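Local coordinates for protein aminopentol aminotransferase (Sphingopyxis macrogoltabida, PDB 6HBS) that transfers the amino group of aminopentol (hydrolysed fumonisin B1) to pyruvate, giving 2-keto-HFB1 and alanine, with pyridoxal 5'-phosphate as cofactor, at residues A[56-61]-A[382-387]; A[231-236]-A[342-347]. One frame throughout, in Å; residues are numbered along the deposited sequence.

How the contacts relate
Both contacts are buried, and in the chain the two segments of contact 2 fall between those of contact 1. Their centres lie about 13 Å apart and their nearest atoms about 6 Å apart, without touching. Contact 2 reaches the cofactor: V232 and R233 line the PLP pocket. Contact 1 stands further back, with the side chain of C60 about 9 Å from that of K258, by similarity the lysine that carries the cofactor, and about 13 Å from the PLP. One connection between them is the chain through 377-381: N377 bonds to R233 and L380 to Q343 of contact 2, while F379 and S381 bond to Y58 and H384 of contact 1.

Contact 1. Residues A[56-61]-A[382-387]; sequences IDYMCA and AAHTVD
H384 reaches into the turn made by 56-61 and touches I56, D57, Y58 and C60 with one imidazole. From CB, the first torsion (chi1 -74°) sets CG beside the backbone N and opposite the carbonyl carbon, which aims the ring at the turn. On one branch, ND1 is hydrogen-bonded to S381 OG, just ahead of the segment. On the other, CD2 lies 3.5 Å from Y58 CE1 and has the CG2 methyl of I56 at 4.0 Å. At the tip, CE1 comes edge-on to the sulfur, 3.9 Å from C60 SG. NE2 makes the bond across: it donates to D57 O at 3.1 Å, weakly, with the N-H bent to 126°. The same nitrogen sits 3.6 Å above the Y58 ring plane, displaced toward the rim, and the two rings meet obliquely, their planes at 38°. In this class-III aminotransferase the contact joins the loop after strand 54-57, in a small mixed sheet that also holds 370-371, to the lead-in of helix 386-405 more than 320 residues later, with T385 at the N-cap of that helix. D57 shapes the turn as an Asx turn, OD1 accepting from M59 N at 3.0 Å from above the carboxylate plane. Its OD2 bonds to Y69 OH, and T89 of the second subunit hydrogen-bonds to A61 N. Were Y58 an alanine, H384 CD2 and NE2 would probably lose the ring they lie against, freeing the imidazole to tilt from D57 O, and T392 OG1 of helix 386-405 would lose the hydroxyl it is bonded to.

Contact 2. Residues A[231-236]-A[342-347]; sequences DVRAGF and AQMPQI. With PLP (pyridoxal-5'-phosphate), chain C.
M344 presses the end of its side chain against R233 and A234, and no hydrogen bond links the two segments. Its chain runs extended to SD, which lies 3.7 Å from A234 CA and 4.1 Å from A234 CB. The bend at chi3 (48°) then turns the CE methyl to R233, 3.8 Å from R233 O and 4.1 Å from R233 CG. V232 and R233, in the loop after strand 226-230, form part of the PLP pocket of this class-III aminotransferase, and M344 packs behind R233 on its backbone and aliphatic root. R233 bends at chi3 (-64°), and NE donates to PLP O3 at 2.8 Å, nearly straight at 171°; NH2 adds a weak second bond to that oxygen, which lies at the guanidinium edge in its plane. Next door, V232 lies over the pyridine ring, its CG1 3.6 Å from PLP C4. One shell out, N377 OD1 bonds to R233 NH1 and helps fix the guanidinium. D230 OD1 accepts a hydrogen bond from V232 N, and G235 N bonds to D231 O at 2.9 Å, closing the turn. M344 O is bonded to Q205 NE2. The straight bond from NE, with a weak one from NH2, would be expected to stabilise negative charge on the phenolic O3, which may influence the electronics of the pyridine ring.

Contact 1. Residues A[56-61]-A[382-387]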
ATOM      1  N   ILE A  56     -26.514  10.596   0.650  1.00 17.89           N
ATOM      2  CA  ILE A  56     -26.590   9.165   0.504  1.00 17.61           C
ATOM      3  C   ILE A  56     -25.536   8.782  -0.545  1.00 17.87           C
ATOM      4  O   ILE A  56     -25.557   9.290  -1.672  1.00 19.29           O
ATOM      5  CB  ILE A  56     -28.005   8.704   0.116  1.00 17.70           C
ATOM      6  CG1 ILE A  56     -29.050   9.170   1.137  1.00 20.81           C
ATOM      7  CG2 ILE A  56     -28.017   7.198  -0.029  1.00 17.34           C
ATOM      8  CD1 ILE A  56     -30.491   9.005   0.660  1.00 22.94           C
ATOM      9  N   ASP A  57     -24.622   7.882  -0.158  1.00 17.61           N
ATOM     10  CA  ASP A  57     -23.370   7.702  -0.887  1.00 17.49           C
ATOM     11  C   ASP A  57     -23.438   6.477  -1.816  1.00 17.05           C
ATOM     12  O   ASP A  57     -23.356   5.368  -1.346  1.00 18.40           O
ATOM     13  CB  ASP A  57     -22.223   7.608   0.117  1.00 17.75           C
ATOM     14  CG  ASP A  57     -20.888   7.218  -0.493  1.00 17.39           C
ATOM     15  OD1 ASP A  57     -20.638   7.595  -1.654  1.00 17.45           O
ATOM     16  OD2 ASP A  57     -20.164   6.457   0.178  1.00 19.91           O
ATOM     17  N   TYR A  58     -23.531   6.691  -3.138  1.00 16.77           N
ATOM     18  CA  TYR A  58     -23.555   5.570  -4.089  1.00 17.58           C
ATOM     19  C   TYR A  58     -22.148   5.276  -4.630  1.00 18.09           C
ATOM     20  O   TYR A  58     -22.010   4.445  -5.511  1.00 18.42           O
ATOM     21  CB  TYR A  58     -24.615   5.778  -5.189  1.00 18.17           C
ATOM     22  CG  TYR A  58     -26.001   5.644  -4.622  1.00 17.73           C
ATOM     23  CD1 TYR A  58     -26.545   4.393  -4.399  1.00 20.16           C
ATOM     24  CD2 TYR A  58     -26.696   6.741  -4.166  1.00 19.54           C
ATOM     25  CE1 TYR A  58     -27.796   4.241  -3.811  1.00 21.38           C
ATOM     26  CE2 TYR A  58     -27.933   6.612  -3.547  1.00 21.83           C
ATOM     27  CZ  TYR A  58     -28.504   5.357  -3.405  1.00 21.60           C
ATOM     28  OH  TYR A  58     -29.711   5.185  -2.794  1.00 21.02           O
ATOM     29  N   MET A  59     -21.107   5.889  -4.058  1.00 18.40           N
ATOM     30  CA  MET A  59     -19.726   5.459  -4.373  1.00 18.93           C
ATOM     31  C   MET A  59     -19.228   4.409  -3.379  1.00 17.95           C
ATOM     32  O   MET A  59     -18.321   3.651  -3.688  1.00 17.81           O
ATOM     33  CB  MET A  59     -18.741   6.622  -4.356  1.00 18.57           C
ATOM     34  CG  MET A  59     -19.009   7.685  -5.351  1.00 20.98           C
ATOM     35  SD  MET A  59     -19.648   7.071  -6.905  1.00 26.30           S
ATOM     36  CE  MET A  59     -18.319   6.097  -7.576  1.00 23.19           C
ATOM     37  N   CYS A  60     -19.824   4.349  -2.192  1.00 16.83           N
ATOM     38  CA  CYS A  60     -19.322   3.461  -1.106  1.00 17.32           C
ATOM     39  C   CYS A  60     -17.783   3.583  -1.021  1.00 17.21           C
ATOM     40  O   CYS A  60     -17.049   2.597  -0.977  1.00 16.47           O
ATOM     41  CB  CYS A  60     -19.672   2.001  -1.318  1.00 17.69           C
ATOM     42  SG  CYS A  60     -21.444   1.635  -1.322  1.00 18.65           S
ATOM     43  N   ALA A  61     -17.314   4.821  -0.991  1.00 18.76           N
ATOM     44  CA  ALA A  61     -15.883   5.131  -0.825  1.00 19.99           C
ATOM     45  C   ALA A  61     -15.062   4.550  -1.995  1.00 19.90           C
ATOM     46  O   ALA A  61     -13.881   4.274  -1.840  1.00 18.14           O
ATOM     47  CB  ALA A  61     -15.437   4.594   0.523  1.00 19.71           C
ATOM     48  N   ALA A 382     -24.672  -2.958   1.993  1.00 17.95           N
ATOM     49  CA  ALA A 382     -25.722  -3.583   2.807  1.00 19.79           C
ATOM     50  C   ALA A 382     -26.337  -2.586   3.804  1.00 20.49           C
ATOM     51  O   ALA A 382     -27.362  -2.937   4.419  1.00 22.81           O
ATOM     52  CB  ALA A 382     -25.190  -4.799   3.537  1.00 19.14           C
ATOM     53  N   ALA A 383     -25.769  -1.377   3.976  1.00 18.45           N
ATOM     54  CA  ALA A 383     -26.337  -0.380   4.867  1.00 19.44           C
ATOM     55  C   ALA A 383     -27.329   0.544   4.158  1.00 20.43           C
ATOM     56  O   ALA A 383     -27.981   1.317   4.835  1.00 20.45           O
ATOM     57  CB  ALA A 383     -25.256   0.445   5.508  1.00 19.61           C
ATOM     58  N   HIS A 384     -27.428   0.489   2.818  1.00 20.39           N
ATOM     59  CA  HIS A 384     -28.477   1.210   2.096  1.00 20.29           C
ATOM     60  C   HIS A 384     -29.845   0.588   2.446  1.00 22.11           C
ATOM     61  O   HIS A 384     -30.043  -0.570   2.236  1.00 25.60           O
ATOM     62  CB  HIS A 384     -28.253   1.201   0.584  1.00 20.17           C
ATOM     63  CG  HIS A 384     -27.156   2.095   0.095  1.00 18.43           C
ATOM     64  ND1 HIS A 384     -25.813   1.773   0.234  1.00 17.98           N
ATOM     65  CD2 HIS A 384     -27.183   3.304  -0.481  1.00 18.38           C
ATOM     66  CE1 HIS A 384     -25.077   2.725  -0.292  1.00 18.94           C
ATOM     67  NE2 HIS A 384     -25.889   3.682  -0.750  1.00 18.93           N
ATOM     68  N   THR A 385     -30.762   1.400   2.981  1.00 24.71           N
ATOM     69  CA  THR A 385     -32.103   0.927   3.418  1.00 24.62           C
ATOM     70  C   THR A 385     -33.162   1.234   2.349  1.00 28.11           C
ATOM     71  O   THR A 385     -32.946   1.996   1.383  1.00 23.99           O
ATOM     72  CB  THR A 385     -32.504   1.603   4.729  1.00 23.67           C
ATOM     73  OG1 THR A 385     -32.650   3.011   4.491  1.00 24.74           O
ATOM     74  CG2 THR A 385     -31.493   1.361   5.831  1.00 26.13           C
ATOM     75  N   VAL A 386     -34.353   0.652   2.542  1.00 30.14           N
ATOM     76  CA  VAL A 386     -35.498   0.954   1.656  1.00 31.67           C
ATOM     77  C   VAL A 386     -35.791   2.453   1.686  1.00 26.01           C
ATOM     78  O   VAL A 386     -36.042   3.020   0.644  1.00 26.76           O
ATOM     79  CB  VAL A 386     -36.731   0.093   2.002  1.00 37.73           C
ATOM     80  CG1 VAL A 386     -36.531  -1.340   1.538  1.00 37.18           C
ATOM     81  CG2 VAL A 386     -37.069   0.123   3.485  1.00 42.43           C
ATOM     82  N   ASP A 387     -35.720   3.088   2.866  1.00 28.91           N
ATOM     83  CA  ASP A 387     -35.933   4.539   2.990  1.00 29.85           C
ATOM     84  C   ASP A 387     -34.852   5.317   2.235  1.00 28.86           C
ATOM     85  O   ASP A 387     -35.137   6.396   1.651  1.00 25.42           O
ATOM     86  CB  ASP A 387     -35.925   5.065   4.428  1.00 35.84           C
ATOM     87  CG  ASP A 387     -36.507   6.482   4.514  1.00 45.18           C
ATOM     88  OD1 ASP A 387     -35.749   7.481   4.348  1.00 49.54           O
ATOM     89  OD2 ASP A 387     -37.736   6.587   4.684  1.00 58.79           O
TER

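Contact 2. Residues A[231-236]-A[342-347]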
ATOM      1  N   ASP A 231     -10.429  -9.349  -8.941  1.00 16.82           N
ATOM      2  CA  ASP A 231     -11.672  -9.189  -8.200  1.00 16.89           C
ATOM      3  C   ASP A 231     -11.550  -8.060  -7.176  1.00 18.35           C
ATOM      4  O   ASP A 231     -12.353  -8.025  -6.217  1.00 17.24           O
ATOM      5  CB  ASP A 231     -12.105 -10.475  -7.513  1.00 16.46           C
ATOM      6  CG  ASP A 231     -13.433 -11.007  -8.010  1.00 18.73           C
ATOM      7  OD1 ASP A 231     -14.330 -10.173  -8.329  1.00 17.72           O
ATOM      8  OD2 ASP A 231     -13.582 -12.249  -8.014  1.00 18.84           O
ATOM      9  N   VAL A 232     -10.612  -7.122  -7.407  1.00 16.84           N
ATOM     10  CA  VAL A 232     -10.393  -6.044  -6.441  1.00 16.14           C
ATOM     11  C   VAL A 232     -11.660  -5.173  -6.335  1.00 16.70           C
ATOM     12  O   VAL A 232     -12.014  -4.702  -5.232  1.00 15.73           O
ATOM     13  CB  VAL A 232      -9.137  -5.218  -6.796  1.00 15.98           C
ATOM     14  CG1 VAL A 232      -9.088  -3.923  -5.986  1.00 15.56           C
ATOM     15  CG2 VAL A 232      -7.873  -6.034  -6.578  1.00 15.47           C
ATOM     16  N   ARG A 233     -12.297  -4.902  -7.484  1.00 16.15           N
ATOM     17  CA  ARG A 233     -13.436  -4.038  -7.543  1.00 18.85           C
ATOM     18  C   ARG A 233     -14.750  -4.781  -7.250  1.00 17.55           C
ATOM     19  O   ARG A 233     -15.609  -4.266  -6.480  1.00 17.49           O
ATOM     20  CB  ARG A 233     -13.549  -3.308  -8.880  1.00 19.95           C
ATOM     21  CG  ARG A 233     -14.357  -2.025  -8.734  1.00 22.10           C
ATOM     22  CD  ARG A 233     -14.533  -1.232 -10.009  1.00 24.84           C
ATOM     23  NE  ARG A 233     -13.264  -0.732 -10.514  1.00 26.00           N
ATOM     24  CZ  ARG A 233     -13.119   0.070 -11.565  1.00 30.25           C
ATOM     25  NH1 ARG A 233     -14.166   0.714 -12.063  1.00 28.39           N
ATOM     26  NH2 ARG A 233     -11.912   0.261 -12.085  1.00 29.17           N
ATOM     27  N   ALA A 234     -14.956  -5.935  -7.891  1.00 16.84           N
ATOM     28  CA  ALA A 234     -16.269  -6.636  -7.838  1.00 17.94           C
ATOM     29  C   ALA A 234     -16.354  -7.662  -6.694  1.00 17.15           C
ATOM     30  O   ALA A 234     -17.439  -8.142  -6.386  1.00 16.67           O
ATOM     31  CB  ALA A 234     -16.519  -7.304  -9.172  1.00 18.99           C
ATOM     32  N   GLY A 235     -15.210  -8.023  -6.089  1.00 16.45           N
ATOM     33  CA  GLY A 235     -15.185  -9.076  -5.119  1.00 16.58           C
ATOM     34  C   GLY A 235     -16.186  -8.801  -3.988  1.00 17.27           C
ATOM     35  O   GLY A 235     -16.282  -7.684  -3.487  1.00 17.99           O
ATOM     36  N   PHE A 236     -17.005  -9.816  -3.706  1.00 18.11           N
ATOM     37  CA  PHE A 236     -18.003  -9.881  -2.653  1.00 17.71           C
ATOM     38  C   PHE A 236     -19.240  -9.026  -2.934  1.00 18.62           C
ATOM     39  O   PHE A 236     -20.148  -9.003  -2.093  1.00 18.71           O
ATOM     40  CB  PHE A 236     -17.416  -9.530  -1.284  1.00 17.39           C
ATOM     41  CG  PHE A 236     -16.371 -10.522  -0.881  1.00 17.56           C
ATOM     42  CD1 PHE A 236     -16.682 -11.860  -0.818  1.00 17.91           C
ATOM     43  CD2 PHE A 236     -15.089 -10.116  -0.541  1.00 17.57           C
ATOM     44  CE1 PHE A 236     -15.729 -12.779  -0.429  1.00 20.00           C
ATOM     45  CE2 PHE A 236     -14.147 -11.046  -0.134  1.00 17.83           C
ATOM     46  CZ  PHE A 236     -14.465 -12.364  -0.081  1.00 19.16           C
ATOM     47  N   ALA A 342     -26.969  -4.349 -11.018  1.00 19.59           N
ATOM     48  CA  ALA A 342     -27.667  -3.249 -10.353  1.00 21.01           C
ATOM     49  C   ALA A 342     -26.947  -2.843  -9.058  1.00 19.64           C
ATOM     50  O   ALA A 342     -27.052  -1.686  -8.656  1.00 20.15           O
ATOM     51  CB  ALA A 342     -29.101  -3.620 -10.052  1.00 20.97           C
ATOM     52  N   GLN A 343     -26.231  -3.778  -8.420  1.00 21.48           N
ATOM     53  CA  GLN A 343     -25.472  -3.487  -7.159  1.00 19.56           C
ATOM     54  C   GLN A 343     -24.130  -2.757  -7.427  1.00 21.06           C
ATOM     55  O   GLN A 343     -23.456  -2.330  -6.460  1.00 18.93           O
ATOM     56  CB  GLN A 343     -25.251  -4.783  -6.363  1.00 18.67           C
ATOM     57  CG  GLN A 343     -24.317  -5.820  -6.990  1.00 20.60           C
ATOM     58  CD  GLN A 343     -24.986  -6.867  -7.848  1.00 20.87           C
ATOM     59  OE1 GLN A 343     -25.971  -6.573  -8.513  1.00 21.13           O
ATOM     60  NE2 GLN A 343     -24.452  -8.087  -7.854  1.00 19.27           N
ATOM     61  N   MET A 344     -23.673  -2.696  -8.688  1.00 19.25           N
ATOM     62  CA  MET A 344     -22.482  -1.922  -9.073  1.00 21.06           C
ATOM     63  C   MET A 344     -22.779  -1.215 -10.383  1.00 19.36           C
ATOM     64  O   MET A 344     -22.160  -1.522 -11.397  1.00 18.85           O
ATOM     65  CB  MET A 344     -21.249  -2.807  -9.282  1.00 21.29           C
ATOM     66  CG  MET A 344     -20.766  -3.445  -8.029  1.00 24.90           C
ATOM     67  SD  MET A 344     -19.260  -4.456  -8.235  1.00 24.33           S
ATOM     68  CE  MET A 344     -18.146  -3.414  -9.165  1.00 25.80           C
ATOM     69  N   PRO A 345     -23.739  -0.269 -10.393  1.00 18.65           N
ATOM     70  CA  PRO A 345     -24.293   0.228 -11.647  1.00 18.27           C
ATOM     71  C   PRO A 345     -23.517   1.372 -12.278  1.00 18.19           C
ATOM     72  O   PRO A 345     -22.926   2.210 -11.591  1.00 18.31           O
ATOM     73  CB  PRO A 345     -25.715   0.681 -11.223  1.00 18.32           C
ATOM     74  CG  PRO A 345     -25.537   1.163  -9.808  1.00 19.87           C
ATOM     75  CD  PRO A 345     -24.447   0.272  -9.218  1.00 19.03           C
ATOM     76  N   GLN A 346     -23.505   1.362 -13.608  1.00 19.59           N
ATOM     77  CA  GLN A 346     -23.080   2.498 -14.411  1.00 19.91           C
ATOM     78  C   GLN A 346     -24.374   3.108 -14.968  1.00 19.92           C
ATOM     79  O   GLN A 346     -25.187   2.403 -15.579  1.00 20.69           O
ATOM     80  CB  GLN A 346     -22.141   2.023 -15.518  1.00 20.31           C
ATOM     81  CG  GLN A 346     -21.522   3.122 -16.359  1.00 20.78           C
ATOM     82  CD  GLN A 346     -20.264   3.661 -15.724  1.00 23.12           C
ATOM     83  OE1 GLN A 346     -20.334   4.334 -14.694  1.00 20.81           O
ATOM     84  NE2 GLN A 346     -19.115   3.363 -16.338  1.00 20.75           N
ATOM     85  N   ILE A 347     -24.576   4.389 -14.715  1.00 20.11           N
ATOM     86  CA  ILE A 347     -25.844   5.057 -15.031  1.00 22.48           C
ATOM     87  C   ILE A 347     -25.510   6.279 -15.890  1.00 19.97           C
ATOM     88  O   ILE A 347     -25.127   7.312 -15.397  1.00 20.00           O
ATOM     89  CB  ILE A 347     -26.618   5.418 -13.745  1.00 21.47           C
ATOM     90  CG1 ILE A 347     -26.901   4.182 -12.887  1.00 23.19           C
ATOM     91  CG2 ILE A 347     -27.907   6.154 -14.104  1.00 23.31           C
ATOM     92  CD1 ILE A 347     -27.536   4.480 -11.517  1.00 23.12           C
TER
HETATM   93  N1  PLP C 501      -7.861  -3.653  -9.906  1.00 22.84           N
HETATM   94  C2  PLP C 501      -9.127  -3.201 -10.045  1.00 22.56           C
HETATM   95  C2A PLP C 501     -10.141  -3.941 -10.884  1.00 22.58           C
HETATM   96  C3  PLP C 501      -9.540  -2.010  -9.308  1.00 23.46           C
HETATM   97  O3  PLP C 501     -10.800  -1.538  -9.412  1.00 27.16           O
HETATM   98  C4  PLP C 501      -8.559  -1.325  -8.436  1.00 24.14           C
HETATM   99  C4A PLP C 501      -9.020  -0.126  -7.687  1.00 27.75           C
HETATM  100  C5  PLP C 501      -7.177  -1.891  -8.424  1.00 22.24           C
HETATM  101  C6  PLP C 501      -6.920  -3.048  -9.148  1.00 21.74           C
HETATM  102  C5A PLP C 501      -6.048  -1.283  -7.592  1.00 22.22           C
HETATM  103  O4P PLP C 501      -6.398  -1.217  -6.186  1.00 21.35           O
HETATM  104  P   PLP C 501      -5.704  -0.002  -5.387  1.00 20.19           P
HETATM  105  O1P PLP C 501      -6.272   1.257  -5.863  1.00 21.89           O
HETATM  106  O2P PLP C 501      -4.249  -0.091  -5.751  1.00 18.60           O
HETATM  107  O3P PLP C 501      -6.073  -0.358  -3.964  1.00 18.00           O